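Local coordinates for protein dITP/XTP pyrophosphatase (Staphylococcus aureus, PDB 4BNQ) that probably hydrolyses, with magnesium, non-canonical purine nucleoside triphosphates such as XTP, dITP and ITP to monophosphates and diphosphate, cleansing the nucleotide pool, at residues 67-72 and 176-181; 14-19 and 170-175; 103-106 and 110-113; 141-146 and 151-156. All coordinates share one frame; numbering follows the deposited sequence.

Contact 1. Residues 67-72 and 176-181; sequences DDSGLE and SHRRNA
The carboxylate of Asp67 meets the guanidinium of Arg178 through a single nitrogen: NH1 donates to OD2 at 3.0 Å, nearly straight at 169°. OD2 lies close to the guanidinium plane, whereas the nitrogen approaches it on the syn side, tilted out of the carboxylate plane. The arginine chain bends at chi2 (148°), which sets CD 3.0 Å from Asp67 OD2, a close approach, and again at chi3 (28°), which turns NH1 to the carboxylate. The other carboxylate oxygen, OD1, takes the hydroxyl of Ser69 at 2.6 Å from OG and is further paired with Lys13, so both oxygens of this buried acid are satisfied. Although Ser69 OG lies 3.1 Å from Arg178 NH1, the angle is too poor for a bond. Arg178 NH2 forms a second salt bridge, to Asp16. Ser69, His177 and Arg178 are predicted substrate-binding residues; the linked polar groups probably help hold Ser69 and Arg178 in place, while the His177 ring stacks with Phe115. Strand 64-73 and helix 177-191 face each other near the centre of the chain, with helix 11-20 packing Phe17 on Asp67 and Arg178, and strand 112-123 bringing Cys117 against Asp67, Ser69 and His177.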
# COMPACT_ATOMS: atom_id res chain seq x y z
N ASP A 67 -8.18 -15.48 1.78
CA ASP A 67 -7.72 -14.57 0.76
C ASP A 67 -8.65 -14.73 -0.45
O ASP A 67 -8.88 -15.85 -0.92
CB ASP A 67 -6.28 -14.93 0.41
CG ASP A 67 -5.73 -14.16 -0.80
OD1 ASP A 67 -6.39 -14.09 -1.87
OD2 ASP A 67 -4.61 -13.63 -0.70
N ASP A 68 -9.18 -13.62 -0.94
CA ASP A 68 -9.84 -13.66 -2.24
C ASP A 68 -9.32 -12.53 -3.09
O ASP A 68 -9.48 -11.36 -2.75
CB ASP A 68 -11.36 -13.59 -2.11
CG ASP A 68 -12.06 -14.13 -3.35
OD1 ASP A 68 -12.07 -15.36 -3.54
OD2 ASP A 68 -12.59 -13.33 -4.15
N SER A 69 -8.67 -12.89 -4.20
CA SER A 69 -7.95 -11.93 -5.02
C SER A 69 -8.39 -12.06 -6.47
O SER A 69 -8.94 -13.07 -6.87
CB SER A 69 -6.45 -12.19 -4.94
OG SER A 69 -5.97 -12.16 -3.61
N GLY A 70 -8.11 -11.03 -7.26
CA GLY A 70 -8.43 -11.06 -8.67
C GLY A 70 -7.78 -9.93 -9.45
O GLY A 70 -7.04 -9.10 -8.91
N LEU A 71 -8.08 -9.91 -10.74
CA LEU A 71 -7.51 -8.96 -11.67
C LEU A 71 -8.65 -8.18 -12.30
O LEU A 71 -9.62 -8.76 -12.79
CB LEU A 71 -6.74 -9.73 -12.73
CG LEU A 71 -6.16 -9.00 -13.93
CD1 LEU A 71 -5.11 -7.99 -13.49
CD2 LEU A 71 -5.55 -10.04 -14.83
N GLU A 72 -8.54 -6.86 -12.27
CA GLU A 72 -9.55 -5.98 -12.85
C GLU A 72 -8.91 -5.23 -14.01
O GLU A 72 -7.97 -4.46 -13.80
CB GLU A 72 -10.07 -4.99 -11.79
CG GLU A 72 -10.76 -5.66 -10.61
CD GLU A 72 -11.21 -4.68 -9.54
OE1 GLU A 72 -10.78 -3.50 -9.57
OE2 GLU A 72 -12.01 -5.08 -8.67
N SER A 176 3.55 -6.93 -4.02
CA SER A 176 2.29 -7.45 -4.51
C SER A 176 1.11 -6.86 -3.76
O SER A 176 1.26 -6.31 -2.66
CB SER A 176 2.25 -8.98 -4.40
OG SER A 176 2.06 -9.36 -3.03
N HIS A 177 -0.07 -6.96 -4.36
CA HIS A 177 -1.34 -6.62 -3.75
C HIS A 177 -1.56 -7.37 -2.43
O HIS A 177 -2.16 -6.84 -1.48
CB HIS A 177 -2.48 -6.90 -4.74
CG HIS A 177 -2.47 -8.29 -5.30
ND1 HIS A 177 -1.36 -8.82 -5.96
CD2 HIS A 177 -3.39 -9.26 -5.31
CE1 HIS A 177 -1.63 -10.04 -6.34
NE2 HIS A 177 -2.86 -10.35 -5.98
N ARG A 178 -1.07 -8.60 -2.38
CA ARG A 178 -1.20 -9.43 -1.19
C ARG A 178 -0.23 -8.92 -0.11
O ARG A 178 -0.57 -8.92 1.06
CB ARG A 178 -0.91 -10.89 -1.54
CG ARG A 178 -1.15 -11.90 -0.43
CD ARG A 178 -1.63 -13.26 -0.99
NE ARG A 178 -1.15 -13.48 -2.34
CZ ARG A 178 -1.91 -13.62 -3.41
NH1 ARG A 178 -3.24 -13.60 -3.33
NH2 ARG A 178 -1.33 -13.77 -4.59
N ARG A 179 0.97 -8.50 -0.50
CA ARG A 179 1.87 -7.87 0.47
C ARG A 179 1.21 -6.64 1.07
O ARG A 179 1.29 -6.42 2.27
CB ARG A 179 3.20 -7.48 -0.18
CG ARG A 179 4.07 -6.61 0.72
CD ARG A 179 4.44 -7.34 2.00
NE ARG A 179 5.04 -6.45 2.99
CZ ARG A 179 6.34 -6.40 3.26
NH1 ARG A 179 7.18 -7.19 2.60
NH2 ARG A 179 6.80 -5.56 4.18
N ASN A 180 0.53 -5.85 0.24
CA ASN A 180 -0.08 -4.62 0.72
C ASN A 180 -1.23 -4.87 1.68
O ASN A 180 -1.38 -4.15 2.66
CB ASN A 180 -0.55 -3.73 -0.43
CG ASN A 180 0.59 -3.03 -1.13
OD1 ASN A 180 1.66 -2.86 -0.54
ND2 ASN A 180 0.39 -2.64 -2.37
N ALA A 181 -2.04 -5.88 1.40
CA ALA A 181 -3.13 -6.25 2.29
C ALA A 181 -2.60 -6.75 3.62
O ALA A 181 -3.15 -6.44 4.67
CB ALA A 181 -3.97 -7.34 1.66

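Contact 2. Residues 14-19 and 170-175; sequences INDFKV and EQKGQI
Helices 14-19 and 170-175 cross almost perpendicularly, at 82° with their axes 9.5 Å apart, and come nearest where the CA atoms of Val19 and Gly173 are 6.4 Å from each other. At this point a methyl group does the packing: Val19 CG1 sits 4.2 Å from Glu170 CA and 4.4 Å from Gly173 CA. With no side chain on Gly173, the methyl can settle against the backbone of the second helix. One turn earlier on helix 11-20, Asp16 takes part in a salt bridge. The long extended chain of Lys172 runs at about a right angle to the side chain of Asp16 and delivers NZ to OD2 at 3.0 Å, on the syn lone pair of that oxygen. Lys172 NZ is held more closely by Asp152 OD2, in a second salt bridge. Two carboxylates, those of Asp16 and Asp152, thus fix the position of the ammonium group, consistent with the predicted role of Lys172 in binding substrate. The loop residue Phe149 packs on both Asp16 and Lys172, while helix 177-191, next in the chain after helix 169-175, packs Ile182 on Phe17 of helix 11-20.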
# COMPACT_ATOMS: atom_id res chain seq x y z
N ILE A 14 -0.36 -19.79 -0.79
CA ILE A 14 0.36 -20.27 0.39
C ILE A 14 1.86 -19.97 0.27
O ILE A 14 2.47 -19.50 1.21
CB ILE A 14 0.12 -21.77 0.68
CG1 ILE A 14 -1.10 -21.96 1.56
CG2 ILE A 14 1.25 -22.35 1.50
CD1 ILE A 14 -2.35 -21.59 0.97
N ASN A 15 2.43 -20.22 -0.90
CA ASN A 15 3.82 -19.88 -1.15
C ASN A 15 4.11 -18.40 -0.92
O ASN A 15 5.10 -18.06 -0.27
CB ASN A 15 4.23 -20.28 -2.57
CG ASN A 15 4.11 -21.78 -2.80
OD1 ASN A 15 4.28 -22.58 -1.86
ND2 ASN A 15 3.81 -22.17 -4.04
N ASP A 16 3.26 -17.52 -1.43
CA ASP A 16 3.46 -16.09 -1.24
C ASP A 16 3.39 -15.76 0.23
O ASP A 16 4.13 -14.91 0.72
CB ASP A 16 2.35 -15.27 -1.91
CG ASP A 16 2.52 -15.17 -3.40
OD1 ASP A 16 3.47 -15.75 -3.94
OD2 ASP A 16 1.67 -14.49 -4.03
N PHE A 17 2.46 -16.40 0.93
CA PHE A 17 2.27 -16.09 2.33
C PHE A 17 3.48 -16.50 3.14
O PHE A 17 3.80 -15.87 4.14
CB PHE A 17 1.00 -16.74 2.86
CG PHE A 17 -0.25 -15.99 2.51
CD1 PHE A 17 -0.45 -14.69 2.97
CD2 PHE A 17 -1.22 -16.56 1.71
CE1 PHE A 17 -1.61 -13.98 2.63
CE2 PHE A 17 -2.38 -15.85 1.37
CZ PHE A 17 -2.57 -14.56 1.84
N LYS A 18 4.16 -17.56 2.70
CA LYS A 18 5.35 -18.04 3.41
C LYS A 18 6.49 -17.02 3.30
O LYS A 18 7.19 -16.77 4.28
CB LYS A 18 5.78 -19.43 2.94
CG LYS A 18 4.89 -20.54 3.51
CD LYS A 18 5.29 -21.94 3.02
CE LYS A 18 5.13 -22.05 1.52
NZ LYS A 18 5.42 -23.42 1.00
N VAL A 19 6.64 -16.44 2.11
CA VAL A 19 7.59 -15.34 1.89
C VAL A 19 7.28 -14.14 2.79
O VAL A 19 8.18 -13.57 3.40
CB VAL A 19 7.55 -14.87 0.43
CG1 VAL A 19 8.45 -13.61 0.24
CG2 VAL A 19 7.98 -16.01 -0.50
N GLU A 170 11.02 -13.35 -3.58
CA GLU A 170 11.32 -12.29 -2.60
C GLU A 170 10.87 -10.92 -3.09
O GLU A 170 10.25 -10.17 -2.33
CB GLU A 170 12.82 -12.25 -2.25
CG GLU A 170 13.33 -13.50 -1.51
CD GLU A 170 13.40 -14.74 -2.40
OE1 GLU A 170 13.28 -14.60 -3.65
OE2 GLU A 170 13.56 -15.86 -1.87
N GLN A 171 11.19 -10.58 -4.33
CA GLN A 171 10.79 -9.29 -4.88
C GLN A 171 9.26 -9.13 -5.00
O GLN A 171 8.72 -8.07 -4.70
CB GLN A 171 11.44 -9.09 -6.25
CG GLN A 171 12.97 -9.08 -6.25
CD GLN A 171 13.53 -9.23 -7.65
OE1 GLN A 171 12.82 -9.65 -8.58
NE2 GLN A 171 14.81 -8.87 -7.83
N LYS A 172 8.57 -10.18 -5.46
CA LYS A 172 7.10 -10.15 -5.56
C LYS A 172 6.53 -9.81 -4.19
O LYS A 172 5.67 -8.94 -4.06
CB LYS A 172 6.54 -11.50 -6.06
CG LYS A 172 5.08 -11.47 -6.51
CD LYS A 172 4.46 -12.88 -6.65
CE LYS A 172 2.92 -12.81 -6.78
NZ LYS A 172 2.19 -14.13 -6.95
N GLY A 173 7.06 -10.46 -3.16
CA GLY A 173 6.61 -10.23 -1.80
C GLY A 173 6.83 -8.83 -1.25
O GLY A 173 6.30 -8.49 -0.20
N GLN A 174 7.61 -8.01 -1.94
CA GLN A 174 7.84 -6.65 -1.51
C GLN A 174 6.76 -5.72 -2.06
O GLN A 174 6.52 -4.64 -1.51
CB GLN A 174 9.20 -6.15 -2.00
CG GLN A 174 10.42 -6.85 -1.40
CD GLN A 174 10.50 -6.70 0.11
OE1 GLN A 174 10.91 -5.65 0.62
NE2 GLN A 174 10.09 -7.74 0.83
N ILE A 175 6.13 -6.12 -3.16
CA ILE A 175 5.26 -5.18 -3.88
C ILE A 175 3.88 -5.67 -4.28
O ILE A 175 3.10 -4.90 -4.83
CB ILE A 175 5.96 -4.62 -5.14
CG1 ILE A 175 6.34 -5.76 -6.10
CG2 ILE A 175 7.20 -3.79 -4.76
CD1 ILE A 175 5.40 -5.87 -7.27

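Contact 3. Residues 103-106 and 110-113; sequences NKLG and DRRA
Leu105 and Arg111 meet across a short helix-to-strand connection, a local contact at the periphery of the subunit where helix 94-104 ends and the chain turns back into the long strand 112-123. Leu105 is the first residue to leave helical geometry, and Gly106 N still bonds back to Asn103 O at 3.1 Å, closing the last turn. The side chain of Arg111 reaches across the bend, but its exact placement is doubtful, because NH2 is modelled only 2.2 Å from Leu105 O, too close for a real bond. As modelled, the chain bends at chi3 (114°), which turns the edge of the guanidinium to the backbone of Leu105 and Gly106. A firmer interaction lies within the bend itself, where Arg111 NE donates to Thr108 O. Leu105 turns its own side chain inward, to Val73 of strand 64-73 and to Ala75. Arg112, next after Arg111, grips the carboxylate of Asp110 side-on: NE reaches OD1 at 2.7 Å and NH2 reaches OD2 at 2.8 Å, the latter bond at 168°. The same guanidinium makes a cation-pi interaction with Phe74, and Asp110 probably offsets its charge near Pro158 of the second subunit. Across the bend, the buried Leu105 meets an arginine whose secure bond is to Thr108 O, so the polar grip between the two segments is only as certain as the doubtful NH2 position.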
# COMPACT_ATOMS: atom_id res chain seq x y z
N ASN A 103 -6.99 -12.95 -25.53
CA ASN A 103 -7.84 -12.91 -26.73
C ASN A 103 -8.80 -11.74 -26.68
O ASN A 103 -8.95 -11.01 -27.66
CB ASN A 103 -8.64 -14.20 -26.90
CG ASN A 103 -7.79 -15.35 -27.40
OD1 ASN A 103 -6.71 -15.14 -27.94
ND2 ASN A 103 -8.29 -16.58 -27.23
N LYS A 104 -9.44 -11.56 -25.53
CA LYS A 104 -10.38 -10.46 -25.35
C LYS A 104 -9.75 -9.08 -25.45
O LYS A 104 -10.44 -8.11 -25.73
CB LYS A 104 -11.15 -10.62 -24.04
CG LYS A 104 -12.13 -11.79 -24.06
CD LYS A 104 -13.35 -11.50 -23.17
CE LYS A 104 -13.81 -10.05 -23.33
NZ LYS A 104 -15.14 -9.78 -22.70
N LEU A 105 -8.44 -8.98 -25.23
CA LEU A 105 -7.74 -7.71 -25.37
C LEU A 105 -6.93 -7.59 -26.68
O LEU A 105 -6.04 -6.73 -26.81
CB LEU A 105 -6.86 -7.45 -24.14
CG LEU A 105 -7.60 -7.00 -22.88
CD1 LEU A 105 -6.89 -7.55 -21.65
CD2 LEU A 105 -7.73 -5.47 -22.77
N GLY A 106 -7.26 -8.43 -27.66
CA GLY A 106 -6.50 -8.57 -28.90
C GLY A 106 -5.78 -7.37 -29.50
O GLY A 106 -4.58 -7.44 -29.82
N ASP A 110 -5.08 0.61 -24.41
CA ASP A 110 -5.11 0.96 -22.99
C ASP A 110 -5.23 -0.34 -22.19
O ASP A 110 -6.33 -0.83 -21.95
CB ASP A 110 -6.30 1.89 -22.70
CG ASP A 110 -6.46 2.21 -21.22
OD1 ASP A 110 -5.50 2.02 -20.44
OD2 ASP A 110 -7.56 2.67 -20.83
N ARG A 111 -4.09 -0.90 -21.78
CA ARG A 111 -4.09 -2.20 -21.12
C ARG A 111 -3.96 -2.11 -19.60
O ARG A 111 -3.57 -3.09 -18.94
CB ARG A 111 -2.95 -3.06 -21.66
CG ARG A 111 -2.72 -2.95 -23.18
CD ARG A 111 -2.16 -4.24 -23.72
NE ARG A 111 -3.12 -4.87 -24.61
CZ ARG A 111 -3.23 -6.17 -24.80
NH1 ARG A 111 -2.44 -7.02 -24.15
NH2 ARG A 111 -4.14 -6.63 -25.64
N ARG A 112 -4.30 -0.95 -19.04
CA ARG A 112 -4.22 -0.76 -17.60
C ARG A 112 -5.05 -1.81 -16.88
O ARG A 112 -6.16 -2.16 -17.30
CB ARG A 112 -4.65 0.65 -17.21
CG ARG A 112 -3.63 1.73 -17.60
CD ARG A 112 -4.18 3.11 -17.34
NE ARG A 112 -5.43 3.32 -18.07
CZ ARG A 112 -6.31 4.28 -17.83
NH1 ARG A 112 -6.11 5.16 -16.86
NH2 ARG A 112 -7.40 4.37 -18.57
N ALA A 113 -4.49 -2.34 -15.80
CA ALA A 113 -5.18 -3.34 -14.98
C ALA A 113 -4.67 -3.18 -13.57
O ALA A 113 -3.70 -2.46 -13.31
CB ALA A 113 -4.92 -4.75 -15.49

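Contact 4. Residues 141-146 and 151-156; sequences DGKYGE and YDPIFY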
# COMPACT_ATOMS: atom_id res chain seq x y z
N ASP A 141 1.62 -8.19 -23.74
CA ASP A 141 1.16 -8.78 -24.99
C ASP A 141 1.42 -10.29 -25.03
O ASP A 141 1.30 -10.92 -26.08
CB ASP A 141 1.83 -8.09 -26.19
CG ASP A 141 3.32 -8.26 -26.20
OD1 ASP A 141 3.87 -8.84 -25.24
OD2 ASP A 141 3.98 -7.80 -27.15
N GLY A 142 1.78 -10.87 -23.90
CA GLY A 142 2.10 -12.29 -23.88
C GLY A 142 2.61 -12.71 -22.53
O GLY A 142 2.60 -11.92 -21.58
N LYS A 143 3.06 -13.96 -22.41
CA LYS A 143 3.49 -14.46 -21.11
C LYS A 143 5.00 -14.29 -20.95
O LYS A 143 5.77 -14.75 -21.81
CB LYS A 143 3.09 -15.93 -20.95
CG LYS A 143 1.59 -16.16 -21.17
CD LYS A 143 1.23 -17.61 -21.01
CE LYS A 143 1.58 -18.09 -19.62
NZ LYS A 143 1.42 -19.57 -19.52
N TYR A 144 5.42 -13.61 -19.89
CA TYR A 144 6.86 -13.41 -19.64
C TYR A 144 7.23 -13.89 -18.25
O TYR A 144 6.58 -13.52 -17.27
CB TYR A 144 7.24 -11.93 -19.78
CG TYR A 144 6.99 -11.29 -21.13
CD1 TYR A 144 5.71 -10.91 -21.52
CD2 TYR A 144 8.04 -11.01 -21.99
CE1 TYR A 144 5.48 -10.31 -22.76
CE2 TYR A 144 7.82 -10.40 -23.23
CZ TYR A 144 6.54 -10.05 -23.60
OH TYR A 144 6.31 -9.45 -24.82
N GLY A 145 8.29 -14.68 -18.14
CA GLY A 145 8.68 -15.24 -16.84
C GLY A 145 7.87 -16.48 -16.54
O GLY A 145 6.93 -16.80 -17.28
N GLU A 146 8.21 -17.19 -15.47
CA GLU A 146 7.47 -18.40 -15.13
C GLU A 146 7.34 -18.63 -13.62
O GLU A 146 6.89 -19.68 -13.20
CB GLU A 146 8.12 -19.62 -15.78
CG GLU A 146 9.46 -19.95 -15.17
CD GLU A 146 10.18 -21.08 -15.87
OE1 GLU A 146 9.57 -22.16 -16.08
OE2 GLU A 146 11.36 -20.90 -16.20
N TYR A 151 -2.40 -14.99 -13.05
CA TYR A 151 -2.15 -14.08 -14.16
C TYR A 151 -0.77 -13.45 -14.06
O TYR A 151 -0.44 -12.54 -14.82
CB TYR A 151 -3.22 -12.98 -14.23
CG TYR A 151 -4.61 -13.51 -14.46
CD1 TYR A 151 -5.07 -13.77 -15.75
CD2 TYR A 151 -5.47 -13.75 -13.40
CE1 TYR A 151 -6.36 -14.26 -15.97
CE2 TYR A 151 -6.75 -14.24 -13.61
CZ TYR A 151 -7.18 -14.50 -14.89
OH TYR A 151 -8.45 -14.98 -15.09
N ASP A 152 0.05 -13.93 -13.13
CA ASP A 152 1.40 -13.38 -12.99
C ASP A 152 2.18 -13.16 -14.31
O ASP A 152 2.78 -12.10 -14.49
CB ASP A 152 2.22 -14.21 -11.99
CG ASP A 152 1.78 -13.97 -10.56
OD1 ASP A 152 0.89 -13.10 -10.38
OD2 ASP A 152 2.33 -14.61 -9.61
N PRO A 153 2.15 -14.14 -15.25
CA PRO A 153 3.00 -13.96 -16.43
C PRO A 153 2.58 -12.85 -17.40
O PRO A 153 3.36 -12.48 -18.28
CB PRO A 153 2.93 -15.32 -17.14
CG PRO A 153 2.48 -16.29 -16.06
CD PRO A 153 1.54 -15.49 -15.22
N ILE A 154 1.37 -12.32 -17.25
CA ILE A 154 0.95 -11.24 -18.15
C ILE A 154 0.70 -9.93 -17.42
O ILE A 154 0.24 -8.96 -18.01
CB ILE A 154 -0.32 -11.61 -18.95
CG1 ILE A 154 -1.53 -11.66 -18.03
CG2 ILE A 154 -0.13 -12.93 -19.68
CD1 ILE A 154 -2.86 -11.95 -18.75
N PHE A 155 1.00 -9.90 -16.12
CA PHE A 155 0.82 -8.67 -15.38
C PHE A 155 2.14 -7.89 -15.29
O PHE A 155 3.00 -8.16 -14.44
CB PHE A 155 0.25 -8.94 -13.98
CG PHE A 155 -0.26 -7.71 -13.28
CD1 PHE A 155 -1.59 -7.31 -13.43
CD2 PHE A 155 0.57 -6.94 -12.48
CE1 PHE A 155 -2.07 -6.17 -12.79
CE2 PHE A 155 0.09 -5.80 -11.84
CZ PHE A 155 -1.23 -5.41 -12.00
N TYR A 156 2.29 -6.91 -16.18
CA TYR A 156 3.50 -6.12 -16.32
C TYR A 156 3.46 -4.99 -15.30
O TYR A 156 2.45 -4.29 -15.17
CB TYR A 156 3.60 -5.57 -17.75
CG TYR A 156 4.75 -4.63 -17.98
CD1 TYR A 156 6.03 -5.11 -18.19
CD2 TYR A 156 4.55 -3.26 -17.99
CE1 TYR A 156 7.10 -4.24 -18.39
CE2 TYR A 156 5.61 -2.38 -18.19
CZ TYR A 156 6.88 -2.88 -18.39
OH TYR A 156 7.92 -2.03 -18.61
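Lys143 and Pro153 lie side by side in the loop of the Ham1 fold that connects two antiparallel neighbours of the sheet, strands 126-139 and 155-157; here an extended piece of chain, 141-146, passes over a 3-10 turn at 152-154, just before strand 155-157. The lysine can be followed outward. CB rests 3.9 Å from Pro153 CB, and CG, placed beside the backbone N at chi1 -55°, comes to 4.0 Å from Ile154 CG2. The chain then bends at chi3 (60°), which brings CE alongside the CB-CG edge of the proline ring, 4.0 Å from Pro153 CB. Beyond it, NZ leaves the contact and forms a salt bridge with Glu95 of helix 94-104, the helix whose Ile98 also packs on Lys143 and Ile154. Backbone atoms fasten the two pieces together: Tyr144 N donates to Pro153 O at 2.8 Å, nearly straight at 171°, and Lys143 CA adds a weaker CA-H...O contact to the same oxygen. Ile154 CG2 also packs against Gly142 O. Tyr151 and Asp152, at the start of the turn, are predicted to bind substrate, and this contact probably helps define the path of the loop that presents them. Within 141-146, the hydroxyl of Tyr144 donates to the syn lone pair of Asp141 OD1, with OH and OD1 only 2.5 Å apart.

From the N terminus, helix 11-20 opens the loop that contact 2 closes when the chain returns in helix 169-175. Strand 64-73 opens the loop of contact 1, closed just afterwards by helix 177-191, so contacts 1 and 2 cross. Both enclose contacts 3 and 4, two short local closures in series: the first turns helix 94-104 into strand 112-123, the second folds the loop before strand 155-157. Contacts 1, 3 and 4 reach the same antiparallel sheet, with Leu71 of contact 1 packing on Ala113, Tyr151 and Phe155. Asp152 links contact 4 to Lys172 of contact 2, connecting that loop with the helices around the predicted substrate site.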